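Local coordinates for ribulose bisphosphate carboxylase (Hyperthermus butylicus DSM 5456, PDB 6HUN), which probably catalyses the magnesium-dependent carboxylation of ribulose 1,5-bisphosphate to two molecules of 3-phosphoglycerate, as expected of a form III Rubisco in archaeal AMP degradation, at residues Ala63-Val68 and Leu123-Gly128; Gly113-Phe118 and Ala273-Leu278; Ile268-Leu271 and Ala277-His280; Ser311-Ala316 and Leu363-Gln368; Leu318-Gly323 and Ser371-Val376. One frame throughout, in Å; residues are numbered along the deposited sequence.

Contact 1: Ala63-Val68 and Leu123-Gly128; sequences AAESSV and LGNIFG
E65 and I126 bury the most surface here, and N125 adds the polar part. The CG2 methyl of I126 rests against the aliphatic stem of E65. It lies 3.6 Å from E65 CG and 3.8 Å from E65 CB. The same methyl reaches S66 CB at 4.0 Å, so one branch of the isoleucine covers the C-terminal end of helix 55-65 and the residue after it. E65 sends CG anti to its own nitrogen (chi1 172°) and then bends at chi2. The bend carries the carboxylate past I126 to N125. There N125 ND2 donates to E65 OE1 at 3.1 Å. The oxygen lies almost in the amide plane and is met on its syn side, 29° out of the carboxylate plane. The two flat groups are turned 41° from each other.

This is the N-terminal domain of a Rubisco large chain. The end of helix 55-65 meets the loop between helix 115-122 and strand 132-141, at the border with the second subunit. E65 OE1 also forms a salt bridge with K179 of the second subunit, predicted to bind substrate, and is thus shared between N125 of this chain and that lysine. S66 OG turns to other partners, the carbonyl of I62 and the hydroxyl of Y105. I126 also packs on L135 of strand 132-141.

Contact 2: Gly113-Phe118 and Ala273-Leu278; sequences GSIPNF and AGWAAL
I115 lays its CG2 methyl over one face of the W275 indole. The methyl sits 3.5 Å above the plane and is offset toward the rim. It is 3.6 Å from both W275 CG and W275 CD2. This is a CH-pi contact with the five-membered ring, 26° off the ring normal. The rotamer of I115 explains it: CG1 stands beside the backbone nitrogen (chi1 -59°), which leaves CG2 anti to that nitrogen and aimed at the indole. W275 holds CG anti to its carbonyl carbon (chi1 -70°), and the ring turns its face to the methyl. Next to this pair, P116 CG touches A276 CB at 4.1 Å.

Both segments are helix starts. S114 caps helix 115-122, its OG accepting from N117 N at 3.0 Å. G274 holds the N-cap position of helix 275-288. The first helix belongs to the N-terminal domain and the second to the catalytic barrel domain, so the contact joins the two. The indole also meets the F270 ring and packs on L318. A serine in place of W275 would probably leave the I115 methyl without its aromatic face and open a gap between the two helix starts. The side chains that meet across these two segments are all apolar. This patch therefore works by shape and dispersion, while Q279 supplies the polar tie beside it, bonding I115 N and G113 O.

Contact 3: Ile268-Leu271 and Ala277-His280; sequences IDFL and ALQH
L278 lies alongside F270, both side chains pointing the same way, with L278 CD2 3.7 Å from F270 CB. The motif is a beta-alpha-beta unit of the TIM barrel: strand 265-269, helix 275-288, strand 291-295. The contact folds the start of the helix back on the end of the strand that precedes it. L278 has CG anti to the backbone nitrogen (chi1 170°), which carries it toward the strand end. The turn at chi2 (57°) then parts the two methyls. L278 CD2 goes to F270, reaching F270 CG at 4.0 Å. L278 CD1 goes to the strand and meets I268 CG2 at 3.8 Å.

F270 has CG between its backbone nitrogen and carbonyl carbon (chi1 59°). This turn leads the ring away from the helix segment, while CB stays against the leucine. The ring continues toward V315 and A319 of helix 312-322. It also comes within about 4 Å of the side chain of R296, so the contact lies beside the predicted substrate site. I268 packs on M251 of helix 248-260 as well, so its side chain is part of the layer between the barrel strand and the helices. Its extended CG1 branch ends at the residue before L278, with I268 CD1 4.1 Å from A277 CB.

Contact 4: Ser311-Ala316 and Leu363-Gln368; sequences SMFLVA and LFHLEQ
F313 turns one face of its ring to H365, and H365 CD2 stands over the centre of that face. The carbon is 3.3 Å above the phenyl plane. Its shortest approaches are to F313 CD2 and F313 CE2, both 3.4 Å. The two planes are inclined at 43° and the ring centroids are 4.2 Å apart, so the pair is neither a parallel stack nor an edge-to-face one. H365 NE2 comes next, 3.6 Å from F313 CD2.

F313 leaves the first turn of helix 312-322 with CG anti to the backbone nitrogen (chi1 -176°), a rotamer that extends the ring toward the loop. H365 has both ring nitrogens engaged: ND1 with D362 and NE2 with E343. These two bonds fix the rotation of the imidazole, and the carboxylates are likely to favour its protonated form. S311 caps the same helix turn, its OG accepting from L314 N at 3.1 Å.

The contact belongs to the catalytic domain. It ties the start of helix 312-322 to the loop that leads into strand 368-369. Helix 339-352 flanks it through E343 and I350, Y356 meets F313 edge-to-face, and D139 of strand 132-141 touches F313 from the N-terminal domain.

Contact 5: Leu318-Gly323 and Ser371-Val376; sequences LARMAG and SNIKPV
Helix 312-322, an outer helix of the TIM barrel, here meets the loop that leads into barrel strand 377-380. R320 carries the contact. Its chain is extended from CG to NE, with CG anti to the backbone nitrogen, and this reach brings the guanidinium to two successive backbone carbonyls. R320 NE donates to K374 O at 3.0 Å and R320 NH2 donates to I373 O at 3.1 Å. The second bond is the straighter (154° against 139°). Both donors stand above the planes of the carbonyls they meet, about 40° out. The two oxygens lie near the edge of the guanidinium, while P375 CA covers one face, 3.6 Å from R320 NH2.

The other nitrogen, NH1, bonds to the carbonyls of I350 and E353, and W370 makes a cation-pi contact with the group. The guanidinium is thus ringed largely by carbonyl oxygens, whose dipoles would probably help to offset the buried positive charge. A leucine here would probably leave the carbonyls of I373 and K374 without these donors and let the loop drift from the helix. The aliphatic part is packed too. I373 CG2 lies 3.7 Å from R320 CG. G323, with positive phi, ends the helix in a Schellman motif, its nitrogen facing the carbonyl of R320. The side chain of V376, the last loop residue before the barrel strand, passes the arginine stem in the opposite direction, with V376 CG2 3.5 Å from R320 CG.

Contacts 2 and 3 share A277 and L278 on helix 275-288, and their centres lie 8 Å apart. Q279 binds them further, its NE2 lying 3.0 Å from G113 O in a probable hydrogen bond. Contacts 4 and 5 follow each other along helix 312-322, centres 14 Å apart. L278 CD2 meets A322 CB at 3.6 Å, joining contacts 2 and 3 to contact 5. Contact 1 is more remote, but L123 CD1 still reaches L318 CD1 at 4.2 Å. The side chain of F270 in contact 3 lies about 8 Å from the bound calcium ion. The side chain of V376 in contact 5 is about 11 Å from the same calcium ion. Contacts 1, 2 and 3 also touch the second subunit.

Contact 1: Ala63-Val68 and Leu123-Gly128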
# COMPACT_ATOMS: atom_id res chain seq x y z
N ALA A 63 -7.21 9.80 18.28
CA ALA A 63 -6.65 11.15 18.12
C ALA A 63 -5.20 11.22 18.61
O ALA A 63 -4.36 11.85 17.97
CB ALA A 63 -7.52 12.18 18.86
N ALA A 64 -4.89 10.58 19.75
CA ALA A 64 -3.53 10.59 20.29
C ALA A 64 -2.58 9.82 19.40
O ALA A 64 -1.47 10.28 19.08
CB ALA A 64 -3.51 10.00 21.70
N GLU A 65 -2.97 8.62 19.00
CA GLU A 65 -2.07 7.78 18.22
C GLU A 65 -1.79 8.39 16.85
O GLU A 65 -0.68 8.21 16.32
CB GLU A 65 -2.64 6.37 18.10
CG GLU A 65 -1.88 5.40 17.14
CD GLU A 65 -0.48 5.04 17.61
OE1 GLU A 65 0.42 4.88 16.75
OE2 GLU A 65 -0.26 4.93 18.83
N SER A 66 -2.76 9.08 16.24
CA SER A 66 -2.54 9.66 14.93
C SER A 66 -1.95 11.07 15.01
O SER A 66 -1.84 11.73 13.98
CB SER A 66 -3.85 9.65 14.10
OG SER A 66 -4.86 10.37 14.80
N SER A 67 -1.52 11.51 16.19
CA SER A 67 -0.88 12.82 16.28
C SER A 67 0.37 12.73 17.16
O SER A 67 1.38 12.18 16.72
CB SER A 67 -1.86 13.91 16.74
OG SER A 67 -2.35 13.81 18.06
N VAL A 68 0.31 13.21 18.40
CA VAL A 68 1.51 13.41 19.23
C VAL A 68 1.70 12.33 20.28
O VAL A 68 2.58 12.46 21.13
CB VAL A 68 1.49 14.78 19.93
CG1 VAL A 68 1.50 15.86 18.90
CG2 VAL A 68 0.29 14.89 20.79
N LEU A 123 -3.54 7.12 8.23
CA LEU A 123 -3.76 5.74 7.77
C LEU A 123 -2.76 4.78 8.39
O LEU A 123 -2.42 3.76 7.78
CB LEU A 123 -3.64 5.61 6.22
CG LEU A 123 -4.52 6.64 5.49
CD1 LEU A 123 -4.34 6.43 3.95
CD2 LEU A 123 -5.99 6.48 5.90
N GLY A 124 -2.31 5.04 9.62
CA GLY A 124 -1.16 4.26 10.06
C GLY A 124 -1.48 3.27 11.17
O GLY A 124 -2.30 2.36 10.99
N ASN A 125 -0.86 3.44 12.34
CA ASN A 125 -1.01 2.44 13.40
C ASN A 125 -2.42 2.35 13.96
O ASN A 125 -2.72 1.38 14.70
CB ASN A 125 -0.08 2.79 14.57
CG ASN A 125 1.37 2.45 14.31
OD1 ASN A 125 1.68 1.71 13.38
ND2 ASN A 125 2.27 2.99 15.15
N ILE A 126 -3.22 3.41 13.79
CA ILE A 126 -4.55 3.40 14.39
C ILE A 126 -5.36 2.18 13.97
O ILE A 126 -6.21 1.71 14.72
CB ILE A 126 -5.31 4.70 14.09
CG1 ILE A 126 -5.36 5.01 12.57
CG2 ILE A 126 -4.73 5.88 15.00
CD1 ILE A 126 -6.20 6.37 12.39
N PHE A 127 -5.06 1.58 12.81
CA PHE A 127 -5.87 0.46 12.36
C PHE A 127 -5.65 -0.78 13.20
O PHE A 127 -6.50 -1.69 13.18
CB PHE A 127 -5.51 0.06 10.94
CG PHE A 127 -6.04 0.97 9.86
CD1 PHE A 127 -7.43 1.09 9.63
CD2 PHE A 127 -5.13 1.72 9.10
CE1 PHE A 127 -7.91 1.91 8.62
CE2 PHE A 127 -5.59 2.57 8.09
CZ PHE A 127 -7.02 2.64 7.84
N GLY A 128 -4.47 -0.91 13.83
CA GLY A 128 -4.21 -2.12 14.60
C GLY A 128 -4.33 -1.97 16.10
O GLY A 128 -3.90 -2.87 16.84

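Contact 2: Gly113-Phe118 and Ala273-Leu278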
# COMPACT_ATOMS: atom_id res chain seq x y z
N GLY A 113 3.51 18.42 1.03
CA GLY A 113 3.59 17.65 -0.20
C GLY A 113 3.88 16.17 -0.07
O GLY A 113 4.31 15.56 -1.06
N SER A 114 3.73 15.56 1.11
CA SER A 114 4.15 14.15 1.29
C SER A 114 2.94 13.25 1.54
O SER A 114 2.46 13.18 2.67
CB SER A 114 5.13 14.02 2.45
OG SER A 114 5.44 12.62 2.69
N ILE A 115 2.49 12.45 0.56
CA ILE A 115 1.43 11.48 0.85
C ILE A 115 1.92 10.43 1.84
O ILE A 115 1.13 10.02 2.72
CB ILE A 115 0.90 10.87 -0.46
CG1 ILE A 115 0.34 11.95 -1.39
CG2 ILE A 115 -0.16 9.81 -0.12
CD1 ILE A 115 -0.99 12.52 -0.92
N PRO A 116 3.15 9.91 1.75
CA PRO A 116 3.59 8.95 2.75
C PRO A 116 3.49 9.47 4.17
O PRO A 116 3.10 8.70 5.06
CB PRO A 116 5.06 8.68 2.37
CG PRO A 116 5.01 8.85 0.84
CD PRO A 116 4.16 10.07 0.68
N ASN A 117 3.84 10.73 4.40
CA ASN A 117 3.79 11.17 5.81
C ASN A 117 2.33 11.31 6.25
O ASN A 117 1.98 10.98 7.39
CB ASN A 117 4.50 12.49 5.98
CG ASN A 117 4.44 12.99 7.42
OD1 ASN A 117 3.93 14.10 7.68
ND2 ASN A 117 5.01 12.21 8.35
N PHE A 118 1.47 11.77 5.36
CA PHE A 118 0.04 11.85 5.67
C PHE A 118 -0.50 10.49 6.04
O PHE A 118 -1.13 10.31 7.10
CB PHE A 118 -0.76 12.42 4.47
CG PHE A 118 -2.23 12.19 4.61
CD1 PHE A 118 -2.97 13.07 5.39
CD2 PHE A 118 -2.84 11.08 4.07
CE1 PHE A 118 -4.30 12.86 5.60
CE2 PHE A 118 -4.21 10.84 4.27
CZ PHE A 118 -4.92 11.73 5.07
N ALA A 273 3.05 -0.20 -6.54
CA ALA A 273 4.34 0.50 -6.51
C ALA A 273 4.44 1.41 -5.30
O ALA A 273 5.49 1.51 -4.64
CB ALA A 273 4.53 1.29 -7.83
N GLY A 274 3.35 2.07 -4.93
CA GLY A 274 3.27 2.83 -3.71
C GLY A 274 3.15 4.34 -3.97
O GLY A 274 3.37 4.84 -5.08
N TRP A 275 2.69 5.05 -2.94
CA TRP A 275 2.45 6.50 -3.07
C TRP A 275 3.72 7.25 -3.42
O TRP A 275 3.67 8.19 -4.21
CB TRP A 275 1.89 7.06 -1.78
CG TRP A 275 0.47 6.56 -1.56
CD1 TRP A 275 0.07 5.70 -0.58
CD2 TRP A 275 -0.68 6.94 -2.28
NE1 TRP A 275 -1.32 5.51 -0.68
CE2 TRP A 275 -1.79 6.25 -1.72
CE3 TRP A 275 -0.90 7.82 -3.35
CZ2 TRP A 275 -3.13 6.45 -2.19
CZ3 TRP A 275 -2.25 7.97 -3.86
CH2 TRP A 275 -3.31 7.28 -3.26
N ALA A 276 4.86 6.88 -2.83
CA ALA A 276 6.06 7.64 -3.18
C ALA A 276 6.40 7.44 -4.65
O ALA A 276 6.85 8.39 -5.34
CB ALA A 276 7.25 7.24 -2.24
N ALA A 277 6.21 6.24 -5.17
CA ALA A 277 6.45 6.01 -6.61
C ALA A 277 5.53 6.87 -7.45
O ALA A 277 5.95 7.41 -8.51
CB ALA A 277 6.19 4.53 -6.98
N LEU A 278 4.27 6.97 -7.05
CA LEU A 278 3.34 7.81 -7.83
C LEU A 278 3.79 9.26 -7.80
O LEU A 278 3.83 9.93 -8.85
CB LEU A 278 1.92 7.67 -7.28
CG LEU A 278 0.89 8.66 -7.84
CD1 LEU A 278 0.79 8.55 -9.44
CD2 LEU A 278 -0.51 8.42 -7.16

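Contact 3: Ile268-Leu271 and Ala277-His280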
# COMPACT_ATOMS: atom_id res chain seq x y z
N ILE A 268 0.64 3.74 -13.97
CA ILE A 268 1.32 3.26 -12.76
C ILE A 268 0.29 2.65 -11.81
O ILE A 268 -0.83 3.17 -11.65
CB ILE A 268 2.14 4.34 -12.08
CG1 ILE A 268 2.89 3.71 -10.88
CG2 ILE A 268 1.25 5.48 -11.55
CD1 ILE A 268 4.00 4.56 -10.43
N ASP A 269 0.64 1.49 -11.29
CA ASP A 269 -0.20 0.82 -10.27
C ASP A 269 0.17 1.51 -8.98
O ASP A 269 1.14 1.15 -8.33
CB ASP A 269 0.09 -0.66 -10.23
CG ASP A 269 -0.14 -1.39 -11.55
OD1 ASP A 269 -0.62 -0.85 -12.58
OD2 ASP A 269 0.15 -2.60 -11.56
N PHE A 270 -0.58 2.54 -8.58
CA PHE A 270 -0.01 3.39 -7.54
C PHE A 270 -0.11 2.78 -6.14
O PHE A 270 0.50 3.32 -5.22
CB PHE A 270 -0.67 4.78 -7.57
CG PHE A 270 -2.19 4.78 -7.36
CD1 PHE A 270 -2.74 4.95 -6.08
CD2 PHE A 270 -3.06 4.68 -8.45
CE1 PHE A 270 -4.11 4.99 -5.91
CE2 PHE A 270 -4.47 4.68 -8.30
CZ PHE A 270 -4.98 4.87 -7.05
N LEU A 271 -0.92 1.74 -5.94
CA LEU A 271 -0.96 1.10 -4.61
C LEU A 271 0.05 -0.02 -4.52
O LEU A 271 0.58 -0.25 -3.42
CB LEU A 271 -2.38 0.58 -4.28
CG LEU A 271 -3.33 1.80 -4.18
CD1 LEU A 271 -4.75 1.17 -4.08
CD2 LEU A 271 -2.99 2.75 -3.05
N ALA A 277 6.21 6.24 -5.17
CA ALA A 277 6.45 6.01 -6.61
C ALA A 277 5.53 6.87 -7.45
O ALA A 277 5.95 7.41 -8.51
CB ALA A 277 6.19 4.53 -6.98
N LEU A 278 4.27 6.97 -7.05
CA LEU A 278 3.34 7.81 -7.83
C LEU A 278 3.79 9.26 -7.80
O LEU A 278 3.83 9.93 -8.85
CB LEU A 278 1.92 7.67 -7.28
CG LEU A 278 0.89 8.66 -7.84
CD1 LEU A 278 0.79 8.55 -9.44
CD2 LEU A 278 -0.51 8.42 -7.16
N GLN A 279 4.16 9.78 -6.60
CA GLN A 279 4.57 11.19 -6.56
C GLN A 279 5.85 11.41 -7.37
O GLN A 279 6.03 12.50 -7.94
CB GLN A 279 4.78 11.69 -5.11
CG GLN A 279 3.42 11.63 -4.32
CD GLN A 279 3.47 12.46 -3.07
OE1 GLN A 279 3.79 11.95 -1.98
NE2 GLN A 279 3.23 13.78 -3.22
N HIS A 280 6.78 10.44 -7.35
CA HIS A 280 7.97 10.53 -8.20
C HIS A 280 7.61 10.50 -9.69
O HIS A 280 8.15 11.30 -10.48
CB HIS A 280 8.91 9.38 -7.88
CG HIS A 280 10.29 9.54 -8.47
ND1 HIS A 280 11.06 10.67 -8.30
CD2 HIS A 280 11.05 8.68 -9.20
CE1 HIS A 280 12.21 10.53 -8.92
NE2 HIS A 280 12.23 9.33 -9.49

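Contact 4: Ser311-Ala316 and Leu363-Gln368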
# COMPACT_ATOMS: atom_id res chain seq x y z
N SER A 311 -12.07 4.25 2.62
CA SER A 311 -13.06 4.30 1.54
C SER A 311 -12.37 4.54 0.21
O SER A 311 -11.30 5.18 0.12
CB SER A 311 -14.08 5.45 1.80
OG SER A 311 -13.34 6.66 1.68
N MET A 312 -12.95 3.98 -0.86
CA MET A 312 -12.38 4.24 -2.17
C MET A 312 -12.48 5.74 -2.48
O MET A 312 -11.65 6.28 -3.22
CB MET A 312 -13.14 3.42 -3.25
CG MET A 312 -12.61 3.74 -4.71
SD MET A 312 -10.89 3.08 -4.91
CE MET A 312 -10.19 4.39 -5.94
N PHE A 313 -13.51 6.39 -1.94
CA PHE A 313 -13.63 7.85 -2.08
C PHE A 313 -12.32 8.54 -1.68
O PHE A 313 -11.81 9.39 -2.40
CB PHE A 313 -14.82 8.30 -1.23
CG PHE A 313 -15.14 9.80 -1.34
CD1 PHE A 313 -14.44 10.72 -0.55
CD2 PHE A 313 -16.18 10.27 -2.19
CE1 PHE A 313 -14.77 12.13 -0.58
CE2 PHE A 313 -16.47 11.61 -2.24
CZ PHE A 313 -15.79 12.55 -1.46
N LEU A 314 -11.78 8.19 -0.52
CA LEU A 314 -10.58 8.88 -0.05
C LEU A 314 -9.36 8.46 -0.87
O LEU A 314 -8.46 9.26 -1.15
CB LEU A 314 -10.43 8.63 1.46
CG LEU A 314 -9.15 9.17 2.14
CD1 LEU A 314 -9.09 10.68 1.97
CD2 LEU A 314 -9.02 8.82 3.62
N VAL A 315 -9.30 7.19 -1.27
CA VAL A 315 -8.19 6.78 -2.12
C VAL A 315 -8.20 7.63 -3.41
O VAL A 315 -7.15 8.05 -3.90
CB VAL A 315 -8.32 5.29 -2.45
CG1 VAL A 315 -7.29 4.87 -3.56
CG2 VAL A 315 -8.18 4.44 -1.16
N ALA A 316 -9.39 7.84 -3.99
CA ALA A 316 -9.49 8.66 -5.20
C ALA A 316 -9.09 10.11 -4.95
O ALA A 316 -8.37 10.73 -5.77
CB ALA A 316 -10.94 8.62 -5.78
N LEU A 363 -23.25 12.33 6.08
CA LEU A 363 -22.20 12.56 7.07
C LEU A 363 -20.91 11.83 6.73
O LEU A 363 -19.89 12.05 7.40
CB LEU A 363 -22.70 12.16 8.46
CG LEU A 363 -23.92 12.93 8.97
CD1 LEU A 363 -24.42 12.27 10.23
CD2 LEU A 363 -23.53 14.38 9.24
N PHE A 364 -20.90 11.00 5.68
CA PHE A 364 -19.76 10.16 5.36
C PHE A 364 -18.72 10.87 4.49
O PHE A 364 -17.67 10.29 4.21
CB PHE A 364 -20.24 8.91 4.62
CG PHE A 364 -20.90 7.91 5.52
CD1 PHE A 364 -22.26 8.00 5.78
CD2 PHE A 364 -20.16 6.88 6.08
CE1 PHE A 364 -22.88 7.07 6.62
CE2 PHE A 364 -20.77 5.95 6.91
CZ PHE A 364 -22.10 6.04 7.21
N HIS A 365 -19.00 12.09 4.04
CA HIS A 365 -18.09 12.84 3.20
C HIS A 365 -18.06 14.27 3.73
O HIS A 365 -18.99 14.71 4.41
CB HIS A 365 -18.51 12.86 1.69
CG HIS A 365 -18.76 11.50 1.12
ND1 HIS A 365 -20.03 11.02 0.88
CD2 HIS A 365 -17.90 10.54 0.71
CE1 HIS A 365 -19.94 9.79 0.40
NE2 HIS A 365 -18.67 9.49 0.26
N LEU A 366 -17.01 14.99 3.38
CA LEU A 366 -16.82 16.36 3.86
C LEU A 366 -16.80 17.32 2.68
O LEU A 366 -16.50 16.93 1.56
CB LEU A 366 -15.49 16.48 4.63
CG LEU A 366 -15.43 15.66 5.92
CD1 LEU A 366 -14.00 15.27 6.30
CD2 LEU A 366 -16.06 16.45 7.02
N GLU A 367 -17.09 18.58 2.93
CA GLU A 367 -16.97 19.56 1.86
C GLU A 367 -15.49 19.72 1.52
O GLU A 367 -14.65 19.63 2.41
CB GLU A 367 -17.64 20.86 2.35
CG GLU A 367 -17.09 22.12 1.81
CD GLU A 367 -17.80 23.31 2.40
OE1 GLU A 367 -19.05 23.29 2.52
OE2 GLU A 367 -17.09 24.26 2.79
N GLN A 368 -15.15 19.92 0.21
CA GLN A 368 -13.75 20.00 -0.23
C GLN A 368 -13.61 20.93 -1.44
O GLN A 368 -13.92 20.52 -2.57
CB GLN A 368 -13.18 18.61 -0.56
CG GLN A 368 -11.74 18.71 -1.06
CD GLN A 368 -10.78 19.06 0.07
OE1 GLN A 368 -10.52 18.23 0.96
NE2 GLN A 368 -10.24 20.25 0.04

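Contact 5: Leu318-Gly323 and Ser371-Val376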
# COMPACT_ATOMS: atom_id res chain seq x y z
N LEU A 318 -6.91 11.14 -2.69
CA LEU A 318 -5.45 11.19 -2.54
C LEU A 318 -4.77 11.01 -3.90
O LEU A 318 -3.73 11.60 -4.16
CB LEU A 318 -4.97 10.10 -1.57
CG LEU A 318 -5.46 10.27 -0.10
CD1 LEU A 318 -5.13 8.96 0.69
CD2 LEU A 318 -4.74 11.38 0.54
N ALA A 319 -5.32 10.15 -4.76
CA ALA A 319 -4.77 9.99 -6.12
C ALA A 319 -4.82 11.29 -6.92
O ALA A 319 -3.86 11.65 -7.63
CB ALA A 319 -5.57 8.89 -6.84
N ARG A 320 -5.89 12.06 -6.76
CA ARG A 320 -5.99 13.33 -7.45
C ARG A 320 -4.98 14.34 -6.90
O ARG A 320 -4.31 15.05 -7.65
CB ARG A 320 -7.41 13.86 -7.29
CG ARG A 320 -7.55 15.28 -7.90
CD ARG A 320 -9.07 15.68 -7.93
NE ARG A 320 -9.24 17.04 -8.50
CZ ARG A 320 -10.39 17.73 -8.51
NH1 ARG A 320 -11.48 17.20 -7.98
NH2 ARG A 320 -10.43 18.97 -9.04
N MET A 321 -4.83 14.38 -5.57
CA MET A 321 -3.79 15.24 -4.98
C MET A 321 -2.39 14.87 -5.47
O MET A 321 -1.59 15.74 -5.85
CB MET A 321 -3.86 15.09 -3.46
CG MET A 321 -5.12 15.68 -2.89
SD MET A 321 -5.37 15.16 -1.17
CE MET A 321 -3.82 15.84 -0.65
N ALA A 322 -2.09 13.56 -5.49
CA ALA A 322 -0.74 13.11 -5.82
C ALA A 322 -0.45 13.32 -7.28
O ALA A 322 0.72 13.56 -7.65
CB ALA A 322 -0.56 11.62 -5.48
N GLY A 323 -1.49 13.26 -8.12
CA GLY A 323 -1.32 13.73 -9.48
C GLY A 323 -1.64 12.75 -10.58
O GLY A 323 -1.14 12.97 -11.70
N SER A 371 -9.13 24.23 -5.00
CA SER A 371 -8.39 25.34 -5.59
C SER A 371 -6.99 24.89 -6.03
O SER A 371 -6.29 24.22 -5.26
CB SER A 371 -8.30 26.45 -4.55
OG SER A 371 -8.28 27.69 -5.19
N ASN A 372 -6.64 25.17 -7.29
CA ASN A 372 -5.33 24.82 -7.87
C ASN A 372 -5.08 23.31 -8.06
O ASN A 372 -3.92 22.87 -8.06
CB ASN A 372 -4.19 25.39 -7.01
CG ASN A 372 -4.34 26.87 -6.81
OD1 ASN A 372 -4.25 27.38 -5.68
ND2 ASN A 372 -4.65 27.58 -7.89
N ILE A 373 -6.09 22.47 -8.15
CA ILE A 373 -5.88 21.04 -8.39
C ILE A 373 -6.80 20.68 -9.57
O ILE A 373 -8.00 20.79 -9.44
CB ILE A 373 -6.23 20.17 -7.16
CG1 ILE A 373 -5.46 20.58 -5.87
CG2 ILE A 373 -6.03 18.68 -7.50
CD1 ILE A 373 -4.04 20.22 -5.83
N LYS A 374 -6.22 20.28 -10.72
CA LYS A 374 -7.02 20.06 -11.93
C LYS A 374 -7.94 18.86 -11.72
O LYS A 374 -7.64 18.02 -10.87
CB LYS A 374 -6.11 19.75 -13.10
CG LYS A 374 -5.35 21.08 -13.64
CD LYS A 374 -4.26 20.73 -14.56
CE LYS A 374 -3.69 22.09 -15.18
NZ LYS A 374 -2.48 21.81 -15.95
N PRO A 375 -9.06 18.81 -12.42
CA PRO A 375 -9.93 17.63 -12.36
C PRO A 375 -9.31 16.41 -13.04
O PRO A 375 -8.49 16.49 -13.94
CB PRO A 375 -11.20 18.07 -13.09
CG PRO A 375 -10.73 19.14 -14.02
CD PRO A 375 -9.57 19.86 -13.35
N VAL A 376 -9.78 15.25 -12.61
CA VAL A 376 -9.29 13.94 -13.04
C VAL A 376 -10.35 13.31 -13.94
O VAL A 376 -11.52 13.41 -13.63
CB VAL A 376 -9.05 13.07 -11.77
CG1 VAL A 376 -8.80 11.64 -12.19
CG2 VAL A 376 -7.81 13.69 -11.01